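Local coordinates for protein response regulator ChrA (Corynebacterium diphtheriae, PDB 4YN8) that probably binds DNA to regulate transcription as the response regulator of a haem-sensing two-component system, at residues 114-118 and 119-123; 171-174 and 175-179; 141-144 and 145-149; 178-181 and 182-186. The protein carries 1 engineered substitution. One frame throughout, in Å; residues are numbered along the deposited sequence. Where two conformers were deposited one is given.

Interaction 1 of 4, residues 114-118 and 119-123; sequences VVATF and EGRRT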
loop_
_atom_site.group_PDB
_atom_site.type_symbol
_atom_site.label_atom_id
_atom_site.label_comp_id
_atom_site.label_asym_id
_atom_site.label_seq_id
_atom_site.Cartn_x
_atom_site.Cartn_y
_atom_site.Cartn_z
ATOM N N VAL A 114 -9.416 7.202 17.969
ATOM C CA VAL A 114 -9.280 8.659 18.077
ATOM C C VAL A 114 -8.691 9.089 19.404
ATOM O O VAL A 114 -7.753 9.926 19.479
ATOM C CB VAL A 114 -10.601 9.370 17.786
ATOM C CG1 VAL A 114 -10.481 10.853 18.059
ATOM C CG2 VAL A 114 -11.023 9.118 16.325
ATOM N N VAL A 115 -9.170 8.525 20.482
ATOM C CA VAL A 115 -8.606 8.874 21.764
ATOM C C VAL A 115 -7.150 8.498 21.890
ATOM O O VAL A 115 -6.327 9.273 22.379
ATOM C CB VAL A 115 -9.436 8.220 22.923
ATOM C CG1 VAL A 115 -8.703 8.398 24.243
ATOM C CG2 VAL A 115 -10.851 8.801 22.985
ATOM N N ALA A 116 -6.793 7.291 21.460
ATOM C CA ALA A 116 -5.396 6.817 21.505
ATOM C C ALA A 116 -4.475 7.709 20.718
ATOM O O ALA A 116 -3.417 8.080 21.169
ATOM C CB ALA A 116 -5.307 5.427 20.937
ATOM N N THR A 117 -4.951 8.123 19.544
ATOM C CA THR A 117 -4.166 8.996 18.656
ATOM C C THR A 117 -3.921 10.330 19.323
ATOM O O THR A 117 -2.801 10.843 19.271
ATOM C CB THR A 117 -4.879 9.154 17.313
ATOM O OG1 THR A 117 -5.008 7.848 16.705
ATOM C CG2 THR A 117 -4.076 10.042 16.326
ATOM N N PHE A 118 -4.958 10.880 19.916
ATOM C CA PHE A 118 -4.857 12.139 20.678
ATOM C C PHE A 118 -3.857 12.047 21.821
ATOM O O PHE A 118 -3.121 12.992 22.079
ATOM C CB PHE A 118 -6.199 12.507 21.215
ATOM C CG PHE A 118 -6.227 13.804 21.998
ATOM C CD1 PHE A 118 -5.727 14.973 21.443
ATOM C CD2 PHE A 118 -6.783 13.830 23.266
ATOM C CE1 PHE A 118 -5.786 16.189 22.132
ATOM C CE2 PHE A 118 -6.863 15.038 23.958
ATOM C CZ PHE A 118 -6.373 16.216 23.388
ATOM N N GLU A 119 -3.861 10.918 22.524
ATOM C CA GLU A 119 -2.951 10.705 23.672
ATOM C C GLU A 119 -1.566 10.235 23.265
ATOM O O GLU A 119 -0.687 10.024 24.100
ATOM C CB GLU A 119 -3.586 9.722 24.658
ATOM C CG GLU A 119 -4.924 10.168 25.203
ATOM C CD GLU A 119 -5.600 9.184 26.146
ATOM O OE1 GLU A 119 -5.205 8.012 26.211
ATOM O OE2 GLU A 119 -6.595 9.611 26.778
ATOM N N GLY A 120 -1.325 10.043 21.988
ATOM C CA GLY A 120 -0.006 9.710 21.500
ATOM C C GLY A 120 0.319 8.247 21.689
ATOM O O GLY A 120 1.485 7.904 21.744
ATOM N N ARG A 121 -0.697 7.397 21.718
ATOM C CA ARG A 121 -0.545 5.947 21.754
ATOM C C ARG A 121 -0.800 5.358 20.375
ATOM O O ARG A 121 -1.751 5.774 19.700
ATOM C CB ARG A 121 -1.499 5.333 22.773
ATOM C CG ARG A 121 -1.272 5.826 24.186
ATOM C CD ARG A 121 -2.150 5.163 25.219
ATOM N NE ARG A 121 -3.519 5.702 25.308
ATOM C CZ ARG A 121 -4.580 5.075 24.819
ATOM N NH1 ARG A 121 -4.419 3.903 24.215
ATOM N NH2 ARG A 121 -5.795 5.592 24.926
ATOM N N ARG A 122 0.057 4.442 19.930
ATOM C CA ARG A 122 -0.080 3.821 18.618
ATOM C C ARG A 122 -1.312 2.953 18.528
ATOM O O ARG A 122 -1.641 2.241 19.494
ATOM C CB ARG A 122 1.078 2.879 18.298
ATOM C CG ARG A 122 2.413 3.401 18.010
ATOM C CD ARG A 122 2.513 4.561 17.086
ATOM N NE ARG A 122 2.341 4.378 15.653
ATOM C CZ ARG A 122 3.213 3.814 14.820
ATOM N NH1 ARG A 122 4.276 3.110 15.266
ATOM N NH2 ARG A 122 2.948 3.839 13.531
ATOM N N THR A 123 -2.001 2.956 17.378
ATOM C CA THR A 123 -3.032 1.965 17.073
ATOM C C THR A 123 -2.603 1.247 15.849
ATOM O O THR A 123 -2.719 1.745 14.776
ATOM C CB THR A 123 -4.427 2.582 16.852
ATOM O OG1 THR A 123 -4.791 3.303 18.026
ATOM C CG2 THR A 123 -5.507 1.521 16.532
HETATM O O HOH W 1 -3.448 5.664 17.538
#

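Interaction 2 of 4, residues 171-174 and 175-179; sequences EATV and KTHLV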
loop_
_atom_site.group_PDB
_atom_site.type_symbol
_atom_site.label_atom_id
_atom_site.label_comp_id
_atom_site.label_asym_id
_atom_site.label_seq_id
_atom_site.Cartn_x
_atom_site.Cartn_y
_atom_site.Cartn_z
ATOM N N GLU A 171 11.479 -13.582 -32.245
ATOM C CA GLU A 171 12.454 -12.915 -31.328
ATOM C C GLU A 171 11.806 -12.005 -30.272
ATOM O O GLU A 171 12.233 -11.966 -29.104
ATOM C CB GLU A 171 13.468 -12.112 -32.107
ATOM C CG GLU A 171 14.500 -12.977 -32.794
ATOM C CD GLU A 171 15.494 -12.157 -33.598
ATOM O OE1 GLU A 171 16.021 -11.156 -33.070
ATOM O OE2 GLU A 171 15.708 -12.505 -34.775
ATOM N N ALA A 172 10.756 -11.292 -30.649
ATOM C CA ALA A 172 9.996 -10.486 -29.668
ATOM C C ALA A 172 9.324 -11.301 -28.556
ATOM O O ALA A 172 9.321 -10.879 -27.406
ATOM C CB ALA A 172 8.951 -9.641 -30.370
ATOM N N THR A 173 8.768 -12.451 -28.918
ATOM C CA THR A 173 8.156 -13.379 -27.967
ATOM C C THR A 173 9.258 -13.912 -27.028
ATOM O O THR A 173 9.040 -13.957 -25.769
ATOM C CB THR A 173 7.497 -14.538 -28.688
ATOM O OG1 THR A 173 6.439 -14.046 -29.525
ATOM C CG2 THR A 173 6.898 -15.516 -27.721
ATOM N N VAL A 174 10.407 -14.270 -27.620
ATOM C CA VAL A 174 11.614 -14.702 -26.808
ATOM C C VAL A 174 11.964 -13.615 -25.809
ATOM O O VAL A 174 12.153 -13.869 -24.594
ATOM C CB VAL A 174 12.864 -15.003 -27.661
ATOM C CG1 VAL A 174 14.109 -15.173 -26.798
ATOM C CG2 VAL A 174 12.658 -16.272 -28.491
ATOM N N LYS A 175 12.098 -12.389 -26.303
ATOM C CA LYS A 175 12.461 -11.266 -25.414
ATOM C C LYS A 175 11.448 -11.017 -24.259
ATOM O O LYS A 175 11.836 -10.759 -23.128
ATOM C CB LYS A 175 12.726 -9.992 -26.255
ATOM C CG LYS A 175 14.215 -9.698 -26.465
ATOM C CD LYS A 175 14.793 -8.931 -25.226
ATOM C CE LYS A 175 16.139 -9.460 -24.658
ATOM N NZ LYS A 175 16.526 -8.887 -23.328
ATOM N N THR A 176 10.164 -11.107 -24.539
ATOM C CA THR A 176 9.136 -11.000 -23.513
ATOM C C THR A 176 9.271 -12.070 -22.432
ATOM O O THR A 176 9.136 -11.778 -21.238
ATOM C CB THR A 176 7.760 -11.041 -24.157
ATOM O OG1 THR A 176 7.690 -9.901 -25.041
ATOM C CG2 THR A 176 6.691 -10.959 -23.129
ATOM N N HIS A 177 9.518 -13.307 -22.855
ATOM C CA HIS A 177 9.741 -14.392 -21.921
ATOM C C HIS A 177 10.967 -14.101 -21.080
ATOM O O HIS A 177 10.937 -14.383 -19.890
ATOM C CB HIS A 177 9.941 -15.723 -22.624
ATOM C CG HIS A 177 8.692 -16.325 -23.194
ATOM N ND1 HIS A 177 7.556 -16.571 -22.448
ATOM C CD2 HIS A 177 8.421 -16.769 -24.444
ATOM C CE1 HIS A 177 6.635 -17.138 -23.212
ATOM N NE2 HIS A 177 7.130 -17.252 -24.434
ATOM N N LEU A 178 12.045 -13.656 -21.699
ATOM C CA LEU A 178 13.276 -13.344 -20.942
ATOM C C LEU A 178 13.007 -12.284 -19.899
ATOM O O LEU A 178 13.505 -12.384 -18.752
ATOM C CB LEU A 178 14.450 -12.945 -21.823
ATOM C CG LEU A 178 15.002 -14.046 -22.715
ATOM C CD1 LEU A 178 16.024 -13.456 -23.663
ATOM C CD2 LEU A 178 15.543 -15.199 -21.874
ATOM N N VAL A 179 12.228 -11.258 -20.247
ATOM C CA VAL A 179 11.878 -10.250 -19.208
ATOM C C VAL A 179 11.231 -10.892 -17.986
ATOM O O VAL A 179 11.638 -10.600 -16.823
ATOM C CB VAL A 179 10.993 -9.077 -19.771
ATOM C CG1 VAL A 179 10.449 -8.226 -18.634
ATOM C CG2 VAL A 179 11.809 -8.252 -20.741
#

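Interaction 3 of 4, residues 141-144 and 145-149; sequences QALS and AREIE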
loop_
_atom_site.group_PDB
_atom_site.type_symbol
_atom_site.label_atom_id
_atom_site.label_comp_id
_atom_site.label_asym_id
_atom_site.label_seq_id
_atom_site.Cartn_x
_atom_site.Cartn_y
_atom_site.Cartn_z
ATOM N N GLN A 141 3.936 -17.841 -9.180
ATOM C CA GLN A 141 3.804 -19.103 -9.891
ATOM C C GLN A 141 5.184 -19.667 -10.287
ATOM O O GLN A 141 6.132 -18.944 -10.435
ATOM C CB GLN A 141 2.979 -18.894 -11.185
ATOM C CG GLN A 141 3.681 -17.996 -12.174
ATOM C CD GLN A 141 2.897 -17.768 -13.474
ATOM O OE1 GLN A 141 1.827 -18.360 -13.699
ATOM N NE2 GLN A 141 3.436 -16.888 -14.334
ATOM N N ALA A 142 5.235 -20.951 -10.519
ATOM C CA ALA A 142 6.469 -21.596 -10.939
ATOM C C ALA A 142 6.822 -21.108 -12.317
ATOM O O ALA A 142 5.956 -20.618 -13.055
ATOM C CB ALA A 142 6.263 -23.066 -10.967
ATOM N N LEU A 143 8.078 -21.241 -12.692
ATOM C CA LEU A 143 8.440 -21.040 -14.088
ATOM C C LEU A 143 7.646 -22.038 -14.932
ATOM O O LEU A 143 7.420 -23.197 -14.548
ATOM C CB LEU A 143 9.941 -21.267 -14.250
ATOM C CG LEU A 143 10.851 -20.126 -13.808
ATOM C CD1 LEU A 143 12.233 -20.376 -14.319
ATOM C CD2 LEU A 143 10.406 -18.834 -14.401
ATOM N N SER A 144 7.224 -21.623 -16.120
ATOM C CA SER A 144 6.479 -22.513 -16.972
ATOM C C SER A 144 7.436 -23.423 -17.788
ATOM O O SER A 144 8.630 -23.164 -17.905
ATOM C CB SER A 144 5.729 -21.653 -17.995
ATOM O OG SER A 144 6.643 -21.004 -18.881
ATOM N N ALA A 145 6.854 -24.390 -18.472
ATOM C CA ALA A 145 7.627 -25.307 -19.276
ATOM C C ALA A 145 8.380 -24.518 -20.348
ATOM O O ALA A 145 9.529 -24.826 -20.640
ATOM C CB ALA A 145 6.725 -26.347 -19.920
ATOM N N ARG A 146 7.730 -23.512 -20.929
ATOM C CA ARG A 146 8.343 -22.690 -21.973
ATOM C C ARG A 146 9.525 -21.920 -21.434
ATOM O O ARG A 146 10.572 -21.822 -22.062
ATOM C CB ARG A 146 7.349 -21.705 -22.562
ATOM C CG ARG A 146 7.948 -20.736 -23.566
ATOM C CD ARG A 146 8.434 -21.505 -24.809
ATOM N NE ARG A 146 7.278 -21.738 -25.697
ATOM C CZ ARG A 146 7.322 -22.367 -26.875
ATOM N NH1 ARG A 146 8.428 -22.992 -27.279
ATOM N NH2 ARG A 146 6.222 -22.408 -27.646
ATOM N N GLU A 147 9.372 -21.377 -20.230
ATOM C CA GLU A 147 10.443 -20.633 -19.632
ATOM C C GLU A 147 11.655 -21.541 -19.298
ATOM O O GLU A 147 12.811 -21.129 -19.511
ATOM C CB GLU A 147 9.939 -19.895 -18.384
ATOM C CG GLU A 147 9.086 -18.634 -18.696
ATOM C CD GLU A 147 8.286 -18.096 -17.489
ATOM O OE1 GLU A 147 7.958 -18.852 -16.518
ATOM O OE2 GLU A 147 7.894 -16.902 -17.553
ATOM N N ILE A 148 11.393 -22.751 -18.821
ATOM C CA ILE A 148 12.460 -23.725 -18.543
ATOM C C ILE A 148 13.188 -24.099 -19.826
ATOM O O ILE A 148 14.419 -24.138 -19.878
ATOM C CB ILE A 148 11.893 -25.000 -17.889
ATOM C CG1 ILE A 148 11.300 -24.714 -16.496
ATOM C CG2 ILE A 148 12.945 -26.113 -17.879
ATOM C CD1 ILE A 148 12.265 -24.034 -15.546
ATOM N N GLU A 149 12.416 -24.289 -20.901
ATOM C CA GLU A 149 12.981 -24.591 -22.203
ATOM C C GLU A 149 13.849 -23.499 -22.682
ATOM O O GLU A 149 14.957 -23.741 -23.196
ATOM C CB GLU A 149 11.842 -24.779 -23.229
ATOM C CG GLU A 149 12.287 -25.243 -24.588
ATOM C CD GLU A 149 11.089 -25.421 -25.544
ATOM O OE1 GLU A 149 10.079 -24.669 -25.417
ATOM O OE2 GLU A 149 11.174 -26.280 -26.434
HETATM O O HOH W 2 6.098 -18.187 -14.850
#

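Interaction 4 of 4, residues 178-181 and 182-186; sequences LVHI and YSKLG. With SO4 (sulfate ion), chain D.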
loop_
_atom_site.group_PDB
_atom_site.type_symbol
_atom_site.label_atom_id
_atom_site.label_comp_id
_atom_site.label_asym_id
_atom_site.label_seq_id
_atom_site.Cartn_x
_atom_site.Cartn_y
_atom_site.Cartn_z
ATOM N N LEU A 178 12.045 -13.656 -21.699
ATOM C CA LEU A 178 13.276 -13.344 -20.942
ATOM C C LEU A 178 13.007 -12.284 -19.899
ATOM O O LEU A 178 13.505 -12.384 -18.752
ATOM C CB LEU A 178 14.450 -12.945 -21.823
ATOM C CG LEU A 178 15.002 -14.046 -22.715
ATOM C CD1 LEU A 178 16.024 -13.456 -23.663
ATOM C CD2 LEU A 178 15.543 -15.199 -21.874
ATOM N N VAL A 179 12.228 -11.258 -20.247
ATOM C CA VAL A 179 11.878 -10.250 -19.208
ATOM C C VAL A 179 11.231 -10.892 -17.986
ATOM O O VAL A 179 11.638 -10.600 -16.823
ATOM C CB VAL A 179 10.993 -9.077 -19.771
ATOM C CG1 VAL A 179 10.449 -8.226 -18.634
ATOM C CG2 VAL A 179 11.809 -8.252 -20.741
ATOM N N HIS A 180 10.304 -11.811 -18.215
ATOM C CA HIS A 180 9.589 -12.406 -17.126
ATOM C C HIS A 180 10.514 -13.330 -16.352
ATOM O O HIS A 180 10.478 -13.350 -15.128
ATOM C CB HIS A 180 8.390 -13.183 -17.593
ATOM C CG HIS A 180 7.474 -13.573 -16.479
ATOM N ND1 HIS A 180 7.154 -14.885 -16.202
ATOM C CD2 HIS A 180 6.823 -12.822 -15.553
ATOM C CE1 HIS A 180 6.325 -14.925 -15.175
ATOM N NE2 HIS A 180 6.119 -13.688 -14.754
ATOM N N ILE A 181 11.359 -14.067 -17.077
ATOM C CA ILE A 181 12.272 -15.014 -16.406
ATOM C C ILE A 181 13.245 -14.253 -15.513
ATOM O O ILE A 181 13.489 -14.660 -14.332
ATOM C CB ILE A 181 13.041 -15.856 -17.479
ATOM C CG1 ILE A 181 12.138 -16.874 -18.143
ATOM C CG2 ILE A 181 14.260 -16.531 -16.877
ATOM C CD1 ILE A 181 12.621 -17.330 -19.514
ATOM N N TYR A 182 13.810 -13.169 -16.024
ATOM C CA TYR A 182 14.805 -12.389 -15.278
ATOM C C TYR A 182 14.190 -11.819 -14.029
ATOM O O TYR A 182 14.809 -11.773 -12.957
ATOM C CB TYR A 182 15.345 -11.238 -16.145
ATOM C CG TYR A 182 16.213 -11.620 -17.320
ATOM C CD1 TYR A 182 16.564 -12.937 -17.590
ATOM C CD2 TYR A 182 16.687 -10.648 -18.178
ATOM C CE1 TYR A 182 17.339 -13.257 -18.698
ATOM C CE2 TYR A 182 17.471 -10.964 -19.251
ATOM C CZ TYR A 182 17.769 -12.267 -19.528
ATOM O OH TYR A 182 18.530 -12.564 -20.632
ATOM N N SER A 183 12.944 -11.392 -14.145
ATOM C CA SER A 183 12.222 -10.884 -12.974
ATOM C C SER A 183 12.052 -11.995 -11.903
ATOM O O SER A 183 12.379 -11.777 -10.738
ATOM C CB SER A 183 10.911 -10.230 -13.414
ATOM O OG SER A 183 9.975 -10.203 -12.356
ATOM N N LYS A 184 11.630 -13.188 -12.301
ATOM C CA LYS A 184 11.451 -14.324 -11.396
ATOM C C LYS A 184 12.757 -14.763 -10.728
ATOM O O LYS A 184 12.749 -15.216 -9.568
ATOM C CB LYS A 184 10.868 -15.532 -12.140
ATOM C CG LYS A 184 9.553 -15.273 -12.859
ATOM C CD LYS A 184 8.422 -15.230 -11.884
ATOM C CE LYS A 184 7.964 -16.637 -11.568
ATOM N NZ LYS A 184 7.179 -16.612 -10.316
ATOM N N LEU A 185 13.840 -14.684 -11.481
ATOM C CA LEU A 185 15.185 -15.088 -11.010
ATOM C C LEU A 185 15.927 -14.012 -10.224
ATOM O O LEU A 185 16.964 -14.292 -9.633
ATOM C CB LEU A 185 16.035 -15.556 -12.197
ATOM C CG LEU A 185 15.488 -16.814 -12.882
ATOM C CD1 LEU A 185 16.440 -17.210 -14.002
ATOM C CD2 LEU A 185 15.312 -17.968 -11.925
ATOM N N GLY A 186 15.444 -12.771 -10.267
ATOM C CA GLY A 186 16.133 -11.665 -9.598
ATOM C C GLY A 186 17.385 -11.199 -10.288
ATOM O O GLY A 186 18.360 -10.817 -9.626
HETATM S S SO4 D . 20.419 -10.015 -22.175
HETATM O O1 SO4 D . 19.390 -11.047 -22.495
HETATM O O2 SO4 D . 21.000 -9.448 -23.386
HETATM O O3 SO4 D . 19.590 -9.081 -21.418
HETATM O O4 SO4 D . 21.579 -10.464 -21.401
#

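Interaction 1 of 4, residues 114-118 and 119-123
Val115 lies alongside Glu119, the two side chains pointing the same way. Its CG1, held anti to the backbone N (chi1 171°), meets the carboxylate at 3.5 Å from Glu119 OE2, while Val115 O accepts from Glu119 N in a regular helical bond. Val115 also packs on Ile6 of strand 6-11. Ala116 follows, and the guanidinium of Arg121 lies over it, with Ala116 CA facing one side of the plane at 3.7 Å from Arg121 NH2. The group is held there by Glu119: Arg121 NE and NH2 both donate to the single atom Glu119 OE1, the shorter bond being NH2 to OE1 at 2.8 Å. Glu119 OE1 lies in the guanidinium plane, at its edge, while the carboxylate is turned out of that plane, and the bent arginine chain folds back over the helix end. The backbone here forms a Schellman motif that ends helix 107-119 of the CheY-like receiver domain and leads into edge strand 123-124. Gly120 carries the positive phi, 80°, and its N donates to Thr117 O; Arg121 N reaches back to Ala116 O at 2.9 Å. Thr117, buried against Val50 and Leu78, bonds through OG1 to Ala113 O and also accepts from a water, 2.8 Å from OG1. The same water donates to Arg121 O and hydrogen-bonds Thr123 OG1, tying the turn to the strand. The Phe118 ring packs on Ile6 and Val50.

Interaction 2 of 4, residues 171-174 and 175-179
Thr173 sets its methyl against the imidazole of His177, one turn further along helix 171-185, with CG2 3.7 Å from His177 NE2 and the two side chains side by side, pointing the same way. The threonine methyl is anti to the backbone N, which places OG1 (chi1 -62°) beside that nitrogen, where it hydrogen-bonds Ser170 OG just before the helix. The His177 ring also comes close to the threonine carbonyl, its CD2 lying 3.2 Å from Thr173 O, and it packs further on Arg146 and Ile150 of helix 145-155. Val174 and Leu178 make a second such pair on the buried side: Val174 CG1 touches Leu178 CD1 at 4.1 Å, and Leu178 continues onto Ile150 and Leu154 of that same helix.

On another side of the helix, Thr176 turns its hydroxyl back to the preceding turn. Its OG1, anti to the carbonyl carbon, donates to Ala172 O at 3.0 Å, while the backbone N of Thr176 donates to that same oxygen at 3.0 Å. The two donors approach from opposite faces of the carbonyl plane, so a single acceptor is gripped twice and the hydroxyl proton is satisfied within the helix. Lys175 lays its CB 3.5 Å from Glu171 O before its bent chain leads away, its side chain ending near a sulfate outside the two segments. Val174 and Leu178 thus form the buried side of the helix; by its place after helix 160-167 in the LuxR-type helix-turn-helix domain, it is probably the DNA recognition helix.

Interaction 3 of 4, residues 141-144 and 145-149
Ser144 and Glu147 each reach for the other's backbone. The serine hydroxyl occupies the crowded position between its own N and carbonyl carbon (chi1 67°), and this turns OG toward the start of helix 145-155, where it accepts from Glu147 N at 3.1 Å. In return Glu147 OE1 accepts from Ser144 N at 2.9 Å, with the N-H nearly straight on the oxygen (165°) and arriving on the anti side of the carboxylate, moderately out of its plane. The glutamate manages this with CG anti to the carbonyl carbon and an extended chain beyond, which runs back along the helix start. Together the two bonds make a capping box with Ser144 at the N-cap.

Leu143 crosses the glutamate at about a right angle, its CD2 3.2 Å from Glu147 OE1. Its CB also meets the tip of Ile148, CD1 at 3.8 Å, because both isoleucine torsions are near -60° and swing the delta carbon back to the loop. Leucine and isoleucine thus form an apolar pair that brackets the cap, from the residue before it to the fourth residue of the helix, as in a hydrophobic staple.

A water gives a further proton to Glu147 OE1, at 2.6 Å, and links it to Ala142 O. The other oxygen, OE2, is taken by His180 ND1 of helix 171-185. With both oxygens supplied with donors and the carboxylate at a helix N-terminus, its negative charge is probably stabilised.

Interaction 4 of 4, residues 178-181 and 182-186
The aromatic ring of Tyr182 sets one face over Leu178 O, toward the rim of the ring, 3.2 Å from Tyr182 CG. The far end of the ring fits against the leucine side chain, Leu178 CB standing 4.1 Å from Tyr182 CZ, and the branch tip Leu178 CD2 near CE1. The tyrosine also packs on Arg190 and Ala193 of helix 190-199, wedged between that helix and its own. Tyr182 OH donates to SO4 O1 at 2.6 Å, the sulfate oxygen lying in the ring plane at its edge; the sulfate, probably from the crystallisation liquor, is also bound by Arg190 N.

Next round the helix, Ile181 presents the branch CG2, anti to its backbone N, as a bump against Leu185 CD1 at 3.7 Å; Ile181 also packs on Glu147 and Leu151, and Leu185 on Ala193 and Leu202. This is the last part of helix 171-185 in the LuxR-type helix-turn-helix domain, closed by a Schellman motif at Gly186, whose phi is positive. On a further face Lys184 bends its chain over His180: in the conformers modelled here, one of two for each residue, CG sits over the imidazole, a CH-pi contact with the centroid at 4.1 Å, while the terminal NZ goes on to Gln141 O. The lysine CD follows the same ring, 3.9 Å from His180 CE1.

Interaction 1 belongs to the receiver domain and stands apart from the rest, its centre about 44 to 52 Å from the other three, with nearest atoms at least about 30 Å away. A magnesium ion lies about 5 Å from the side chain of Phe118. The remaining contacts cluster in the LuxR-type domain, their centres about 11 to 13 Å apart. Interactions 2 and 4 are successive turns of helix 171-185 sharing Leu178 and Val179, and interaction 3 packs across both: Arg146 CG meets His177 NE2 at 3.7 Å, and Gln141 NE2 is 3.6 Å from His180 CE1. Each of interactions 2 and 4 also brings a residue close to a sulfate.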